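Local coordinates for protein Succinylglutamatedesuccinylase/aspartoacylase (PDB 3CDX) that probably hydrolyses carbon-nitrogen bonds of linear amides, or ester bonds, as a metal-dependent member of the succinylglutamate desuccinylase/aspartoacylase family, at residues 116-120 with 131-135; 180-185 with 247-251; 282-288 with 316-321. All coordinates share one frame; numbering follows the deposited sequence.

Interaction 1. Residues 116-120 with 131-135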
ATOM      1  N   ARG A 116      16.747 -16.252  -0.743  1.00 32.43           N
ATOM      2  CA  ARG A 116      16.056 -17.382  -0.168  1.00 34.00           C
ATOM      3  C   ARG A 116      15.326 -18.121  -1.307  1.00 34.29           C
ATOM      4  O   ARG A 116      14.440 -18.947  -1.015  1.00 33.82           O
ATOM      5  CB  ARG A 116      15.036 -16.925   0.911  1.00 34.65           C
ATOM      6  CG  ARG A 116      15.605 -16.122   2.072  1.00 37.13           C
ATOM      7  CD  ARG A 116      16.716 -16.883   2.805  1.00 43.49           C
ATOM      8  NE  ARG A 116      17.229 -16.191   3.991  1.00 47.01           N
ATOM      9  CZ  ARG A 116      18.411 -15.571   4.077  1.00 50.61           C
ATOM     10  NH1 ARG A 116      19.235 -15.523   3.037  1.00 51.24           N
ATOM     11  NH2 ARG A 116      18.768 -14.975   5.216  1.00 51.66           N
ATOM     12  N   CYS A 117      15.680 -17.798  -2.574  1.00 33.03           N
ATOM     13  CA  CYS A 117      14.976 -18.321  -3.775  1.00 33.75           C
ATOM     14  C   CYS A 117      15.765 -19.299  -4.663  1.00 33.34           C
ATOM     15  O   CYS A 117      15.222 -19.829  -5.634  1.00 33.44           O
ATOM     16  CB  CYS A 117      14.459 -17.182  -4.690  1.00 33.75           C
ATOM     17  SG  CYS A 117      13.090 -16.246  -4.017  1.00 34.10           S
ATOM     18  N   PHE A 118      17.040 -19.514  -4.368  1.00 33.15           N
ATOM     19  CA  PHE A 118      17.854 -20.401  -5.195  1.00 32.48           C
ATOM     20  C   PHE A 118      17.556 -21.879  -4.882  1.00 33.14           C
ATOM     21  O   PHE A 118      17.196 -22.205  -3.738  1.00 32.27           O
ATOM     22  CB  PHE A 118      19.325 -20.096  -4.988  1.00 32.40           C
ATOM     23  CG  PHE A 118      19.774 -18.810  -5.641  1.00 31.19           C
ATOM     24  CD1 PHE A 118      19.748 -17.630  -4.943  1.00 30.46           C
ATOM     25  CD2 PHE A 118      20.208 -18.799  -6.968  1.00 29.48           C
ATOM     26  CE1 PHE A 118      20.146 -16.450  -5.533  1.00 29.79           C
ATOM     27  CE2 PHE A 118      20.614 -17.630  -7.575  1.00 29.18           C
ATOM     28  CZ  PHE A 118      20.591 -16.450  -6.856  1.00 31.15           C
ATOM     29  N   PRO A 119      17.744 -22.782  -5.876  1.00 32.98           N
ATOM     30  CA  PRO A 119      18.216 -22.545  -7.247  1.00 33.09           C
ATOM     31  C   PRO A 119      17.213 -21.881  -8.229  1.00 33.46           C
ATOM     32  O   PRO A 119      17.595 -21.556  -9.365  1.00 33.87           O
ATOM     33  CB  PRO A 119      18.643 -23.946  -7.719  1.00 33.77           C
ATOM     34  CG  PRO A 119      17.818 -24.903  -6.887  1.00 34.13           C
ATOM     35  CD  PRO A 119      17.545 -24.217  -5.584  1.00 33.49           C
ATOM     36  N   GLY A 120      15.964 -21.690  -7.798  1.00 33.43           N
ATOM     37  CA  GLY A 120      14.988 -20.914  -8.543  1.00 33.77           C
ATOM     38  C   GLY A 120      14.114 -21.740  -9.465  1.00 34.37           C
ATOM     39  O   GLY A 120      14.351 -22.930  -9.668  1.00 34.53           O
ATOM     40  N   ALA A 131      16.853 -15.913 -10.122  1.00 25.05           N
ATOM     41  CA  ALA A 131      17.725 -16.826  -9.404  1.00 24.74           C
ATOM     42  C   ALA A 131      18.061 -18.017 -10.315  1.00 25.87           C
ATOM     43  O   ALA A 131      19.197 -18.444 -10.362  1.00 25.16           O
ATOM     44  CB  ALA A 131      17.080 -17.291  -8.123  1.00 26.16           C
ATOM     45  N   HIS A 132      17.069 -18.548 -11.049  1.00 26.72           N
ATOM     46  CA  HIS A 132      17.331 -19.676 -11.957  1.00 27.63           C
ATOM     47  C   HIS A 132      18.351 -19.343 -13.064  1.00 28.39           C
ATOM     48  O   HIS A 132      19.292 -20.118 -13.328  1.00 29.31           O
ATOM     49  CB  HIS A 132      16.033 -20.226 -12.558  1.00 28.22           C
ATOM     50  CG  HIS A 132      16.258 -21.191 -13.689  1.00 29.27           C
ATOM     51  ND1 HIS A 132      16.242 -20.798 -15.014  1.00 27.35           N
ATOM     52  CD2 HIS A 132      16.511 -22.528 -13.690  1.00 27.56           C
ATOM     53  CE1 HIS A 132      16.489 -21.849 -15.782  1.00 30.22           C
ATOM     54  NE2 HIS A 132      16.654 -22.911 -15.005  1.00 27.12           N
ATOM     55  N   PHE A 133      18.198 -18.184 -13.696  1.00 28.33           N
ATOM     56  CA  PHE A 133      19.144 -17.736 -14.741  1.00 27.68           C
ATOM     57  C   PHE A 133      20.558 -17.675 -14.190  1.00 27.76           C
ATOM     58  O   PHE A 133      21.491 -18.080 -14.848  1.00 27.12           O
ATOM     59  CB  PHE A 133      18.716 -16.360 -15.290  1.00 27.67           C
ATOM     60  CG  PHE A 133      19.717 -15.714 -16.267  1.00 27.22           C
ATOM     61  CD1 PHE A 133      19.773 -16.114 -17.610  1.00 24.52           C
ATOM     62  CD2 PHE A 133      20.577 -14.710 -15.838  1.00 24.44           C
ATOM     63  CE1 PHE A 133      20.670 -15.540 -18.498  1.00 24.45           C
ATOM     64  CE2 PHE A 133      21.502 -14.117 -16.735  1.00 22.69           C
ATOM     65  CZ  PHE A 133      21.541 -14.539 -18.072  1.00 25.49           C
ATOM     66  N   LEU A 134      20.720 -17.162 -12.974  1.00 27.55           N
ATOM     67  CA  LEU A 134      22.068 -17.002 -12.445  1.00 29.35           C
ATOM     68  C   LEU A 134      22.740 -18.345 -12.158  1.00 28.46           C
ATOM     69  O   LEU A 134      23.897 -18.505 -12.459  1.00 27.34           O
ATOM     70  CB  LEU A 134      22.056 -16.155 -11.208  1.00 29.30           C
ATOM     71  CG  LEU A 134      22.002 -14.695 -11.582  1.00 33.42           C
ATOM     72  CD1 LEU A 134      21.100 -14.037 -10.556  1.00 36.51           C
ATOM     73  CD2 LEU A 134      23.452 -14.070 -11.643  1.00 33.31           C
ATOM     74  N   ASP A 135      21.974 -19.281 -11.596  1.00 30.03           N
ATOM     75  CA  ASP A 135      22.452 -20.637 -11.224  1.00 30.82           C
ATOM     76  C   ASP A 135      22.593 -21.574 -12.410  1.00 31.18           C
ATOM     77  O   ASP A 135      23.585 -22.304 -12.512  1.00 32.39           O
ATOM     78  CB  ASP A 135      21.552 -21.295 -10.172  1.00 30.65           C
ATOM     79  CG  ASP A 135      21.894 -22.809  -9.961  1.00 34.47           C
ATOM     80  OD1 ASP A 135      22.993 -23.132  -9.440  1.00 36.43           O
ATOM     81  OD2 ASP A 135      21.075 -23.669 -10.336  1.00 31.75           O
TER
HETATM   82  O   HOH W   1      18.573 -23.222 -11.272  1.00 46.22           O
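A131 turns its methyl group squarely onto one face of the F118 ring: CB stands 3.6 Å from the ring centroid, 13° off the normal, a CH-pi contact over the middle. With CG beside the backbone N (chi1 -74°), the F118 ring is carried from the loop to helix 126-138, and its rim meets L134 and D135 near the ring plane, CE2 lying 4.2 Å from L134 CB. F199 and C202 of the same chain also pack on the ring. The peptide before P119 is cis, and P119 O beyond it receives a CH...O contact from H132 CA (3.2 Å). P119 CB lies against the carboxylate of D135, 3.6 Å from OD2. One water donates to both P119 O and D135 OD2, at 2.7 Å each, while D135 OD1 forms a salt bridge with R206. Without the ring, as with an alanine here, a gap is likely to open over the A131 methyl, leaving this stretch of helix without its aromatic cover. No direct hydrogen bond joins the two segments, so the loop of the catalytic domain is held to its helix largely by apolar packing, with a single water supplying the polar link.

Interaction 2. Residues 180-185 with 247-251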
ATOM      1  N   GLU A 180      42.444 -15.699   1.664  1.00 28.57           N
ATOM      2  CA  GLU A 180      43.698 -15.067   2.049  1.00 29.71           C
ATOM      3  C   GLU A 180      44.158 -14.083   0.964  1.00 28.18           C
ATOM      4  O   GLU A 180      44.529 -12.944   1.275  1.00 27.43           O
ATOM      5  CB  GLU A 180      44.809 -16.109   2.378  1.00 28.81           C
ATOM      6  CG  GLU A 180      44.576 -16.828   3.682  1.00 33.03           C
ATOM      7  CD  GLU A 180      45.570 -17.967   3.973  1.00 35.43           C
ATOM      8  OE1 GLU A 180      46.709 -17.944   3.422  1.00 39.73           O
ATOM      9  OE2 GLU A 180      45.205 -18.878   4.774  1.00 40.10           O
ATOM     10  N   ALA A 181      44.125 -14.517  -0.296  1.00 27.66           N
ATOM     11  CA  ALA A 181      44.464 -13.637  -1.422  1.00 27.22           C
ATOM     12  C   ALA A 181      43.549 -12.397  -1.509  1.00 27.83           C
ATOM     13  O   ALA A 181      44.032 -11.262  -1.674  1.00 27.25           O
ATOM     14  CB  ALA A 181      44.401 -14.410  -2.733  1.00 27.63           C
ATOM     15  N   PHE A 182      42.234 -12.602  -1.366  1.00 27.15           N
ATOM     16  CA  PHE A 182      41.287 -11.459  -1.400  1.00 27.16           C
ATOM     17  C   PHE A 182      41.810 -10.392  -0.411  1.00 26.63           C
ATOM     18  O   PHE A 182      41.865  -9.225  -0.739  1.00 27.13           O
ATOM     19  CB  PHE A 182      39.841 -11.897  -1.064  1.00 26.74           C
ATOM     20  CG  PHE A 182      38.789 -10.778  -1.190  1.00 27.13           C
ATOM     21  CD1 PHE A 182      37.946 -10.713  -2.307  1.00 28.30           C
ATOM     22  CD2 PHE A 182      38.647  -9.805  -0.193  1.00 25.18           C
ATOM     23  CE1 PHE A 182      36.955  -9.669  -2.421  1.00 26.73           C
ATOM     24  CE2 PHE A 182      37.673  -8.770  -0.299  1.00 28.00           C
ATOM     25  CZ  PHE A 182      36.838  -8.701  -1.412  1.00 23.82           C
ATOM     26  N   GLY A 183      42.213 -10.815   0.787  1.00 27.84           N
ATOM     27  CA  GLY A 183      42.943  -9.927   1.712  1.00 28.20           C
ATOM     28  C   GLY A 183      42.122  -8.897   2.455  1.00 28.62           C
ATOM     29  O   GLY A 183      42.555  -7.738   2.606  1.00 29.61           O
ATOM     30  N   ALA A 184      40.942  -9.305   2.932  1.00 28.40           N
ATOM     31  CA  ALA A 184      40.164  -8.460   3.839  1.00 27.64           C
ATOM     32  C   ALA A 184      40.736  -8.665   5.251  1.00 27.77           C
ATOM     33  O   ALA A 184      41.373  -9.686   5.516  1.00 28.42           O
ATOM     34  CB  ALA A 184      38.690  -8.814   3.782  1.00 26.28           C
ATOM     35  N   PRO A 185      40.524  -7.711   6.161  1.00 28.16           N
ATOM     36  CA  PRO A 185      41.136  -7.937   7.490  1.00 28.43           C
ATOM     37  C   PRO A 185      40.752  -9.259   8.114  1.00 28.78           C
ATOM     38  O   PRO A 185      41.593  -9.849   8.792  1.00 29.10           O
ATOM     39  CB  PRO A 185      40.610  -6.773   8.338  1.00 28.36           C
ATOM     40  CG  PRO A 185      40.199  -5.737   7.381  1.00 28.55           C
ATOM     41  CD  PRO A 185      39.846  -6.402   6.066  1.00 27.38           C
ATOM     42  N   PRO A 247      48.764 -10.816  -5.071  1.00 38.87           N
ATOM     43  CA  PRO A 247      47.834 -10.112  -4.169  1.00 38.41           C
ATOM     44  C   PRO A 247      48.511  -9.126  -3.204  1.00 38.22           C
ATOM     45  O   PRO A 247      49.615  -9.384  -2.709  1.00 38.44           O
ATOM     46  CB  PRO A 247      47.194 -11.252  -3.391  1.00 37.90           C
ATOM     47  CG  PRO A 247      47.191 -12.367  -4.391  1.00 39.84           C
ATOM     48  CD  PRO A 247      48.555 -12.274  -5.013  1.00 38.44           C
ATOM     49  N   GLU A 248      47.848  -7.997  -2.966  1.00 37.49           N
ATOM     50  CA  GLU A 248      48.234  -7.068  -1.907  1.00 36.76           C
ATOM     51  C   GLU A 248      47.296  -7.237  -0.706  1.00 35.98           C
ATOM     52  O   GLU A 248      46.064  -7.027  -0.796  1.00 34.92           O
ATOM     53  CB  GLU A 248      48.291  -5.616  -2.412  1.00 37.28           C
ATOM     54  CG  GLU A 248      48.587  -4.572  -1.287  1.00 40.40           C
ATOM     55  CD  GLU A 248      49.875  -4.894  -0.490  1.00 44.85           C
ATOM     56  OE1 GLU A 248      50.980  -4.740  -1.056  1.00 47.13           O
ATOM     57  OE2 GLU A 248      49.794  -5.298   0.691  1.00 44.48           O
ATOM     58  N   THR A 249      47.882  -7.633   0.416  1.00 35.12           N
ATOM     59  CA  THR A 249      47.121  -8.110   1.565  1.00 34.26           C
ATOM     60  C   THR A 249      47.467  -7.367   2.852  1.00 34.47           C
ATOM     61  O   THR A 249      47.002  -7.749   3.936  1.00 34.12           O
ATOM     62  CB  THR A 249      47.335  -9.632   1.764  1.00 34.89           C
ATOM     63  OG1 THR A 249      48.710  -9.899   2.060  1.00 35.09           O
ATOM     64  CG2 THR A 249      46.928 -10.443   0.509  1.00 33.70           C
ATOM     65  N   ALA A 250      48.306  -6.331   2.738  1.00 34.20           N
ATOM     66  CA  ALA A 250      48.662  -5.457   3.856  1.00 34.76           C
ATOM     67  C   ALA A 250      47.378  -4.834   4.406  1.00 35.09           C
ATOM     68  O   ALA A 250      46.499  -4.450   3.653  1.00 33.65           O
ATOM     69  CB  ALA A 250      49.653  -4.352   3.401  1.00 34.41           C
ATOM     70  N   GLN A 251      47.276  -4.767   5.720  1.00 36.33           N
ATOM     71  CA  GLN A 251      46.076  -4.271   6.360  1.00 37.67           C
ATOM     72  C   GLN A 251      46.359  -2.889   6.904  1.00 39.30           C
ATOM     73  O   GLN A 251      47.524  -2.556   7.205  1.00 39.13           O
ATOM     74  CB  GLN A 251      45.637  -5.229   7.469  1.00 37.16           C
ATOM     75  CG  GLN A 251      45.391  -6.658   6.950  1.00 36.41           C
ATOM     76  CD  GLN A 251      44.301  -6.714   5.888  1.00 35.61           C
ATOM     77  OE1 GLN A 251      43.289  -6.001   5.966  1.00 36.44           O
ATOM     78  NE2 GLN A 251      44.511  -7.537   4.877  1.00 35.03           N
TER
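Q251 supplies the one direct hydrogen bond between the segments, NE2 to G183 O at 3.0 Å. The N-H points straight at the oxygen (178°) and the acceptor lies in the Q251 amide plane, yet the donor stands above the carbonyl plane of G183, 66° out of it. A bend at chi2 (-60°) folds the Q251 chain back, and the same NE2 also gives a weak bond to T249 O in its own segment. G183 O has a second donor in R231, whose other terminal nitrogen binds A250 O, so this arginine of helix 223-239 ties both segments together. Nearby, N235 of that helix bonds F182 O and E248 O, taking up a carbonyl from each side.

These bonds gather where helix 169-182 ends. G183 leaves helical geometry with positive phi, and the chain then runs through A184 and P185 into strand 186-189; segment 247-251, in the loop leading from helix 223-239 to strand 259-271, lies along this exit. A beta carbon at G183 would point toward the loop and come tight against T249 CG2.

Van der Waals contacts fill in the remainder. P247 sets its ring carbon CG 3.8 Å from A181 CB, and its CB lies 3.6 Å from A181 O. The T249 methyl CG2 sits by two carbonyls of the final helical turn, 3.5 Å from E180 O and 3.7 Å from A181 O, while OG1 bonds A256 O. Q251 OE1 rests against the pyrrolidine ring of P185, 3.3 Å from P185 N, which has no hydrogen to share, the two side chains crossing at about a right angle.

Interaction 3. Residues 282-288 with 316-321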
ATOM      1  N   HIS A 282      29.260  -1.544  21.902  1.00 27.27           N
ATOM      2  CA  HIS A 282      30.402  -1.696  20.960  1.00 27.19           C
ATOM      3  C   HIS A 282      29.977  -1.684  19.513  1.00 27.22           C
ATOM      4  O   HIS A 282      28.835  -2.091  19.205  1.00 27.14           O
ATOM      5  CB  HIS A 282      31.114  -3.045  21.179  1.00 27.71           C
ATOM      6  CG  HIS A 282      31.801  -3.138  22.501  1.00 27.84           C
ATOM      7  ND1 HIS A 282      33.101  -2.723  22.688  1.00 29.98           N
ATOM      8  CD2 HIS A 282      31.350  -3.537  23.713  1.00 27.55           C
ATOM      9  CE1 HIS A 282      33.436  -2.885  23.957  1.00 29.60           C
ATOM     10  NE2 HIS A 282      32.391  -3.380  24.601  1.00 29.74           N
ATOM     11  N   TYR A 283      30.903  -1.281  18.633  1.00 26.72           N
ATOM     12  CA  TYR A 283      30.753  -1.442  17.184  1.00 27.58           C
ATOM     13  C   TYR A 283      31.445  -2.664  16.650  1.00 27.44           C
ATOM     14  O   TYR A 283      32.328  -3.225  17.316  1.00 27.84           O
ATOM     15  CB  TYR A 283      31.342  -0.257  16.427  1.00 28.35           C
ATOM     16  CG  TYR A 283      30.661   1.044  16.701  1.00 29.39           C
ATOM     17  CD1 TYR A 283      29.251   1.140  16.694  1.00 29.75           C
ATOM     18  CD2 TYR A 283      31.413   2.189  16.967  1.00 30.66           C
ATOM     19  CE1 TYR A 283      28.616   2.352  16.942  1.00 28.74           C
ATOM     20  CE2 TYR A 283      30.796   3.407  17.219  1.00 30.42           C
ATOM     21  CZ  TYR A 283      29.412   3.492  17.198  1.00 29.99           C
ATOM     22  OH  TYR A 283      28.825   4.714  17.445  1.00 29.99           O
ATOM     23  N   VAL A 284      31.096  -3.042  15.417  1.00 27.15           N
ATOM     24  CA  VAL A 284      31.817  -4.108  14.713  1.00 26.95           C
ATOM     25  C   VAL A 284      33.313  -3.843  14.734  1.00 27.36           C
ATOM     26  O   VAL A 284      33.742  -2.672  14.694  1.00 27.12           O
ATOM     27  CB  VAL A 284      31.295  -4.338  13.259  1.00 27.27           C
ATOM     28  CG1 VAL A 284      29.821  -4.734  13.351  1.00 25.57           C
ATOM     29  CG2 VAL A 284      31.511  -3.115  12.355  1.00 26.11           C
ATOM     30  N   GLY A 285      34.104  -4.914  14.826  1.00 27.55           N
ATOM     31  CA  GLY A 285      35.560  -4.771  14.833  1.00 28.68           C
ATOM     32  C   GLY A 285      36.124  -4.647  16.233  1.00 29.57           C
ATOM     33  O   GLY A 285      37.337  -4.708  16.446  1.00 30.89           O
ATOM     34  N   GLU A 286      35.263  -4.503  17.215  1.00 29.97           N
ATOM     35  CA  GLU A 286      35.772  -4.319  18.580  1.00 30.85           C
ATOM     36  C   GLU A 286      35.849  -5.620  19.368  1.00 31.52           C
ATOM     37  O   GLU A 286      35.000  -6.515  19.226  1.00 30.52           O
ATOM     38  CB  GLU A 286      34.971  -3.227  19.317  1.00 30.28           C
ATOM     39  CG  GLU A 286      35.120  -1.823  18.626  1.00 30.80           C
ATOM     40  CD  GLU A 286      34.355  -0.689  19.312  1.00 32.94           C
ATOM     41  OE1 GLU A 286      33.615  -0.906  20.286  1.00 34.26           O
ATOM     42  OE2 GLU A 286      34.479   0.455  18.854  1.00 40.94           O
ATOM     43  N   GLU A 287      36.874  -5.718  20.206  1.00 32.05           N
ATOM     44  CA  GLU A 287      37.017  -6.857  21.076  1.00 33.61           C
ATOM     45  C   GLU A 287      35.943  -6.847  22.185  1.00 32.22           C
ATOM     46  O   GLU A 287      35.683  -5.809  22.784  1.00 31.14           O
ATOM     47  CB  GLU A 287      38.414  -6.857  21.696  1.00 33.54           C
ATOM     48  CG  GLU A 287      38.854  -8.244  22.155  1.00 38.12           C
ATOM     49  CD  GLU A 287      40.151  -8.226  23.012  1.00 38.17           C
ATOM     50  OE1 GLU A 287      40.226  -8.988  24.033  1.00 41.56           O
ATOM     51  OE2 GLU A 287      41.064  -7.442  22.663  1.00 44.15           O
ATOM     52  N   VAL A 288      35.341  -8.003  22.446  1.00 31.26           N
ATOM     53  CA  VAL A 288      34.381  -8.155  23.543  1.00 32.03           C
ATOM     54  C   VAL A 288      34.671  -9.400  24.382  1.00 33.40           C
ATOM     55  O   VAL A 288      35.388 -10.310  23.933  1.00 33.50           O
ATOM     56  CB  VAL A 288      32.893  -8.158  23.032  1.00 31.70           C
ATOM     57  CG1 VAL A 288      32.575  -6.812  22.309  1.00 30.40           C
ATOM     58  CG2 VAL A 288      32.608  -9.365  22.130  1.00 27.28           C
ATOM     59  N   GLY A 316      35.609 -12.565  21.831  1.00 35.32           N
ATOM     60  CA  GLY A 316      35.856 -12.428  20.408  1.00 34.21           C
ATOM     61  C   GLY A 316      35.791 -10.993  19.892  1.00 34.13           C
ATOM     62  O   GLY A 316      36.014 -10.045  20.632  1.00 34.55           O
ATOM     63  N   ILE A 317      35.500 -10.843  18.602  1.00 32.91           N
ATOM     64  CA  ILE A 317      35.442  -9.545  17.922  1.00 31.65           C
ATOM     65  C   ILE A 317      34.022  -9.440  17.318  1.00 31.34           C
ATOM     66  O   ILE A 317      33.493 -10.427  16.763  1.00 30.54           O
ATOM     67  CB  ILE A 317      36.541  -9.474  16.829  1.00 31.71           C
ATOM     68  CG1 ILE A 317      37.908  -9.741  17.468  1.00 33.01           C
ATOM     69  CG2 ILE A 317      36.526  -8.125  16.001  1.00 31.19           C
ATOM     70  CD1 ILE A 317      39.074  -9.516  16.555  1.00 36.96           C
ATOM     71  N   VAL A 318      33.379  -8.284  17.483  1.00 30.03           N
ATOM     72  CA  VAL A 318      32.066  -8.067  16.879  1.00 29.80           C
ATOM     73  C   VAL A 318      32.202  -8.118  15.355  1.00 29.37           C
ATOM     74  O   VAL A 318      32.975  -7.374  14.756  1.00 29.80           O
ATOM     75  CB  VAL A 318      31.358  -6.756  17.384  1.00 30.32           C
ATOM     76  CG1 VAL A 318      29.967  -6.593  16.763  1.00 26.79           C
ATOM     77  CG2 VAL A 318      31.215  -6.803  18.921  1.00 28.89           C
ATOM     78  N   TRP A 319      31.465  -9.035  14.740  1.00 29.17           N
ATOM     79  CA  TRP A 319      31.490  -9.173  13.283  1.00 28.54           C
ATOM     80  C   TRP A 319      30.346  -8.382  12.624  1.00 28.28           C
ATOM     81  O   TRP A 319      30.603  -7.595  11.692  1.00 25.80           O
ATOM     82  CB  TRP A 319      31.410 -10.638  12.883  1.00 29.32           C
ATOM     83  CG  TRP A 319      31.424 -10.869  11.393  1.00 28.60           C
ATOM     84  CD1 TRP A 319      32.113 -10.156  10.442  1.00 31.10           C
ATOM     85  CD2 TRP A 319      30.699 -11.865  10.691  1.00 31.13           C
ATOM     86  NE1 TRP A 319      31.878 -10.676   9.196  1.00 29.62           N
ATOM     87  CE2 TRP A 319      30.991 -11.713   9.322  1.00 29.49           C
ATOM     88  CE3 TRP A 319      29.825 -12.885  11.088  1.00 32.60           C
ATOM     89  CZ2 TRP A 319      30.463 -12.557   8.353  1.00 32.04           C
ATOM     90  CZ3 TRP A 319      29.277 -13.717  10.105  1.00 32.91           C
ATOM     91  CH2 TRP A 319      29.601 -13.543   8.757  1.00 30.77           C
ATOM     92  N   PHE A 320      29.113  -8.662  13.094  1.00 27.39           N
ATOM     93  CA  PHE A 320      27.886  -7.899  12.806  1.00 28.14           C
ATOM     94  C   PHE A 320      27.446  -7.159  14.047  1.00 27.22           C
ATOM     95  O   PHE A 320      27.352  -7.747  15.130  1.00 27.13           O
ATOM     96  CB  PHE A 320      26.719  -8.802  12.375  1.00 28.33           C
ATOM     97  CG  PHE A 320      26.753  -9.221  10.932  1.00 32.41           C
ATOM     98  CD1 PHE A 320      27.947  -9.456  10.277  1.00 35.02           C
ATOM     99  CD2 PHE A 320      25.548  -9.398  10.213  1.00 36.71           C
ATOM    100  CE1 PHE A 320      27.965  -9.838   8.913  1.00 36.15           C
ATOM    101  CE2 PHE A 320      25.568  -9.769   8.848  1.00 36.48           C
ATOM    102  CZ  PHE A 320      26.782 -10.000   8.216  1.00 32.61           C
ATOM    103  N   GLY A 321      27.127  -5.881  13.872  1.00 27.49           N
ATOM    104  CA  GLY A 321      26.654  -5.034  14.963  1.00 28.18           C
ATOM    105  C   GLY A 321      25.304  -4.456  14.634  1.00 28.99           C
ATOM    106  O   GLY A 321      24.969  -4.283  13.442  1.00 30.21           O
TER
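V288 CG1 lies between V318 CG2, 3.7 Å away across the contact, and one face of the H282 imidazole, over which it stands offset toward the rim. F320 CE1 stands over the centre of one face of the W319 indole, where the chain turns a corner; W319 and F320 both face V335 in a classic beta bulge. Alongside, a type II turn from Y283 to E286 leads into a short antiparallel pairing: E287 with I317 is the non-hydrogen-bonded pair, V288 with G316 the hydrogen-bonded one. V288 N gives to G316 O at 2.8 Å, and G316 N returns a bond to V288 O. Further bonds run on to the turn: V318 N to E286 O, and G285 N to V318 O (2.7 Å, 172°). With chi1 at -178°, V318 sends CG1 to V284 CG1 (3.9 Å) and CG2 to V288. The I317 branch CG2 touches the G285 carbonyl. Y283 OH bonds I223 N of a third subunit, and the F320 ring meets W38 of a second. E286 OE1 takes two donors, H282 ND1 from just before the turn, on its anti side at 3.1 Å, and Y283 N from above the carboxylate plane at 3.2 Å.

The three contacts follow one another along the chain without touching. Interactions 1 and 3 lie on opposite sides of the chain's centre, their centres about 32 Å apart but their nearest atoms only about 9 Å, and both approach the calcium held by H63, E66 and H149: the F118 side chain is about 10 Å from the ion and that of F320 about 8 Å. Interaction 2 is away from this site, its centre about 30 Å from that of interaction 1; its nearest atoms come within about 8 Å of interaction 3. Strand 259-271 borders both, since P185 makes a backbone hydrogen bond to R259 and I317 packs on R259 and M261. Interactions 1 and 3 also meet neighbouring subunits; no other chain of the assembly touches interaction 2.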